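Local coordinates for protein nidogen (PDB 1NPE) that probably helps to organise basement membranes as an extracellular matrix protein, its YWTD propeller domain serving as a binding module for laminin, at residues Pro34-Ile39 / Glu57-Arg62. Numbering follows the deposited sequence.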
ATOM      1  N   PRO A  34      18.147   5.547  -2.354  1.00 24.69           N
ATOM      2  CA  PRO A  34      17.728   6.945  -2.186  1.00 25.96           C
ATOM      3  C   PRO A  34      16.512   7.457  -2.952  1.00 25.24           C
ATOM      4  O   PRO A  34      15.681   8.158  -2.384  1.00 26.65           O
ATOM      5  CB  PRO A  34      19.008   7.733  -2.489  1.00 25.72           C
ATOM      6  CG  PRO A  34      19.802   6.804  -3.345  1.00 28.58           C
ATOM      7  CD  PRO A  34      19.578   5.482  -2.693  1.00 25.79           C
ATOM      8  N   ALA A  35      16.366   7.072  -4.211  1.00 25.34           N
ATOM      9  CA  ALA A  35      15.225   7.539  -4.995  1.00 25.33           C
ATOM     10  C   ALA A  35      13.910   6.791  -4.760  1.00 25.16           C
ATOM     11  O   ALA A  35      12.850   7.270  -5.167  1.00 25.17           O
ATOM     12  CB  ALA A  35      15.571   7.513  -6.483  1.00 25.50           C
ATOM     13  N   LYS A  36      13.962   5.662  -4.056  1.00 24.14           N
ATOM     14  CA  LYS A  36      12.768   4.841  -3.851  1.00 23.67           C
ATOM     15  C   LYS A  36      12.014   4.886  -2.523  1.00 21.66           C
ATOM     16  O   LYS A  36      12.540   5.280  -1.491  1.00 20.56           O
ATOM     17  CB  LYS A  36      13.098   3.378  -4.167  1.00 25.89           C
ATOM     18  CG  LYS A  36      13.665   3.119  -5.562  1.00 28.78           C
ATOM     19  CD  LYS A  36      13.847   1.612  -5.803  1.00 33.02           C
ATOM     20  CE  LYS A  36      14.561   1.303  -7.124  1.00 35.43           C
ATOM     21  NZ  LYS A  36      13.763   1.688  -8.330  1.00 38.38           N
ATOM     22  N   VAL A  37      10.747   4.492  -2.583  1.00 20.27           N
ATOM     23  CA  VAL A  37       9.898   4.399  -1.403  1.00 17.96           C
ATOM     24  C   VAL A  37       9.543   2.912  -1.352  1.00 18.52           C
ATOM     25  O   VAL A  37       8.615   2.453  -2.029  1.00 17.27           O
ATOM     26  CB  VAL A  37       8.610   5.261  -1.518  1.00 17.50           C
ATOM     27  CG1 VAL A  37       7.694   4.997  -0.332  1.00 12.08           C
ATOM     28  CG2 VAL A  37       8.967   6.745  -1.581  1.00 13.95           C
ATOM     29  N   ILE A  38      10.358   2.155  -0.622  1.00 17.82           N
ATOM     30  CA  ILE A  38      10.180   0.719  -0.479  1.00 16.77           C
ATOM     31  C   ILE A  38       8.943   0.442   0.367  1.00 16.25           C
ATOM     32  O   ILE A  38       8.808   0.971   1.468  1.00 16.94           O
ATOM     33  CB  ILE A  38      11.409   0.076   0.203  1.00 18.05           C
ATOM     34  CG1 ILE A  38      12.704   0.557  -0.459  1.00 19.40           C
ATOM     35  CG2 ILE A  38      11.322  -1.443   0.113  1.00 18.62           C
ATOM     36  CD1 ILE A  38      12.955  -0.018  -1.843  1.00 20.31           C
ATOM     37  N   ILE A  39       8.040  -0.388  -0.146  1.00 14.91           N
ATOM     38  CA  ILE A  39       6.819  -0.703   0.582  1.00 13.58           C
ATOM     39  C   ILE A  39       6.753  -2.161   1.025  1.00 15.39           C
ATOM     40  O   ILE A  39       6.767  -2.444   2.222  1.00 17.89           O
ATOM     41  CB  ILE A  39       5.568  -0.355  -0.246  1.00 13.01           C
ATOM     42  CG1 ILE A  39       5.577   1.132  -0.621  1.00 11.73           C
ATOM     43  CG2 ILE A  39       4.307  -0.701   0.534  1.00 12.04           C
ATOM     44  CD1 ILE A  39       5.391   2.077   0.562  1.00  9.99           C
ATOM     45  N   GLU A  57       9.009   4.570  -8.548  1.00 27.51           N
ATOM     46  CA  GLU A  57       9.270   4.463  -9.980  1.00 27.29           C
ATOM     47  C   GLU A  57       8.034   4.202 -10.854  1.00 27.23           C
ATOM     48  O   GLU A  57       7.836   4.902 -11.849  1.00 28.41           O
ATOM     49  CB  GLU A  57      10.375   3.443 -10.265  1.00 27.31           C
ATOM     50  CG  GLU A  57      10.835   3.422 -11.717  1.00 30.37           C
ATOM     51  CD  GLU A  57      12.028   2.515 -11.957  1.00 31.91           C
ATOM     52  OE1 GLU A  57      12.650   2.052 -10.977  1.00 33.14           O
ATOM     53  OE2 GLU A  57      12.353   2.271 -13.137  1.00 33.46           O
ATOM     54  N   PRO A  58       7.239   3.151 -10.561  1.00 25.88           N
ATOM     55  CA  PRO A  58       7.325   2.132  -9.510  1.00 25.41           C
ATOM     56  C   PRO A  58       8.115   0.920 -10.003  1.00 25.16           C
ATOM     57  O   PRO A  58       8.425   0.827 -11.192  1.00 26.13           O
ATOM     58  CB  PRO A  58       5.860   1.766  -9.284  1.00 25.05           C
ATOM     59  CG  PRO A  58       5.303   1.838 -10.650  1.00 26.15           C
ATOM     60  CD  PRO A  58       5.892   3.139 -11.162  1.00 25.15           C
ATOM     61  N   SER A  59       8.415  -0.016  -9.105  1.00 23.75           N
ATOM     62  CA  SER A  59       9.172  -1.204  -9.492  1.00 23.55           C
ATOM     63  C   SER A  59       9.210  -2.307  -8.441  1.00 21.58           C
ATOM     64  O   SER A  59       8.767  -2.132  -7.310  1.00 21.11           O
ATOM     65  CB  SER A  59      10.612  -0.824  -9.852  1.00 24.27           C
ATOM     66  OG  SER A  59      11.332  -0.424  -8.699  1.00 29.11           O
ATOM     67  N   ILE A  60       9.722  -3.457  -8.860  1.00 21.51           N
ATOM     68  CA  ILE A  60       9.891  -4.625  -8.002  1.00 20.23           C
ATOM     69  C   ILE A  60      11.341  -5.027  -8.199  1.00 20.80           C
ATOM     70  O   ILE A  60      11.806  -5.137  -9.338  1.00 21.96           O
ATOM     71  CB  ILE A  60       8.952  -5.782  -8.410  1.00 20.64           C
ATOM     72  CG1 ILE A  60       7.505  -5.401  -8.084  1.00 19.79           C
ATOM     73  CG2 ILE A  60       9.350  -7.083  -7.702  1.00 18.87           C
ATOM     74  CD1 ILE A  60       6.490  -6.422  -8.502  1.00 20.85           C
ATOM     75  N   GLY A  61      12.068  -5.175  -7.094  1.00 20.03           N
ATOM     76  CA  GLY A  61      13.469  -5.536  -7.183  1.00 21.55           C
ATOM     77  C   GLY A  61      13.937  -6.583  -6.193  1.00 23.34           C
ATOM     78  O   GLY A  61      13.166  -7.069  -5.359  1.00 23.95           O
ATOM     79  N   ARG A  62      15.217  -6.928  -6.288  1.00 24.51           N
ATOM     80  CA  ARG A  62      15.809  -7.928  -5.409  1.00 25.07           C
ATOM     81  C   ARG A  62      17.316  -7.760  -5.268  1.00 26.36           C
ATOM     82  O   ARG A  62      17.980  -7.200  -6.143  1.00 26.05           O
ATOM     83  CB  ARG A  62      15.497  -9.339  -5.911  1.00 24.34           C
ATOM     84  CG  ARG A  62      16.052  -9.651  -7.292  1.00 22.67           C
ATOM     85  CD  ARG A  62      15.829 -11.110  -7.654  1.00 19.14           C
ATOM     86  NE  ARG A  62      16.397 -11.428  -8.955  1.00 18.89           N
ATOM     87  CZ  ARG A  62      16.415 -12.644  -9.493  1.00 19.59           C
ATOM     88  NH1 ARG A  62      15.892 -13.678  -8.846  1.00 17.07           N
ATOM     89  NH2 ARG A  62      16.962 -12.821 -10.685  1.00 19.33           N
TER
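Lys36 and Glu57 lie alongside each other with their ends turned in a common direction, so that the ammonium group of the lysine arrives next to one carboxylate oxygen. The salt bridge from Lys36 NZ to Glu57 OE1 spans 2.9 Å, and the same nitrogen donates a hydrogen bond of 3.2 Å to Ser59 OG. The lysine chain is extended as far as CE, and the bend at chi4 (-66°) brings NZ within reach of both oxygens, which it meets about 70° apart. Glu57 runs out extended, CG anti to the backbone N (chi1 -172°), and its other oxygen, OE2, pairs with Arg75, leaving the carboxylate held between two basic side chains. The contact lies within one four-stranded antiparallel blade of the six-bladed YWTD beta-propeller: strand 36-44 is the innermost and strand 59-64 the third, with strand 49-54 between them, so side chains alone link the two segments. Asp54, the last residue of that middle strand, accepts a hydrogen bond from Ser59 OG and makes a long, weak ion pair with Lys36 NZ. A methionine in place of Lys36 would probably leave Glu57 with Arg75 as its remaining basic partner and Ser59 OG without its donor.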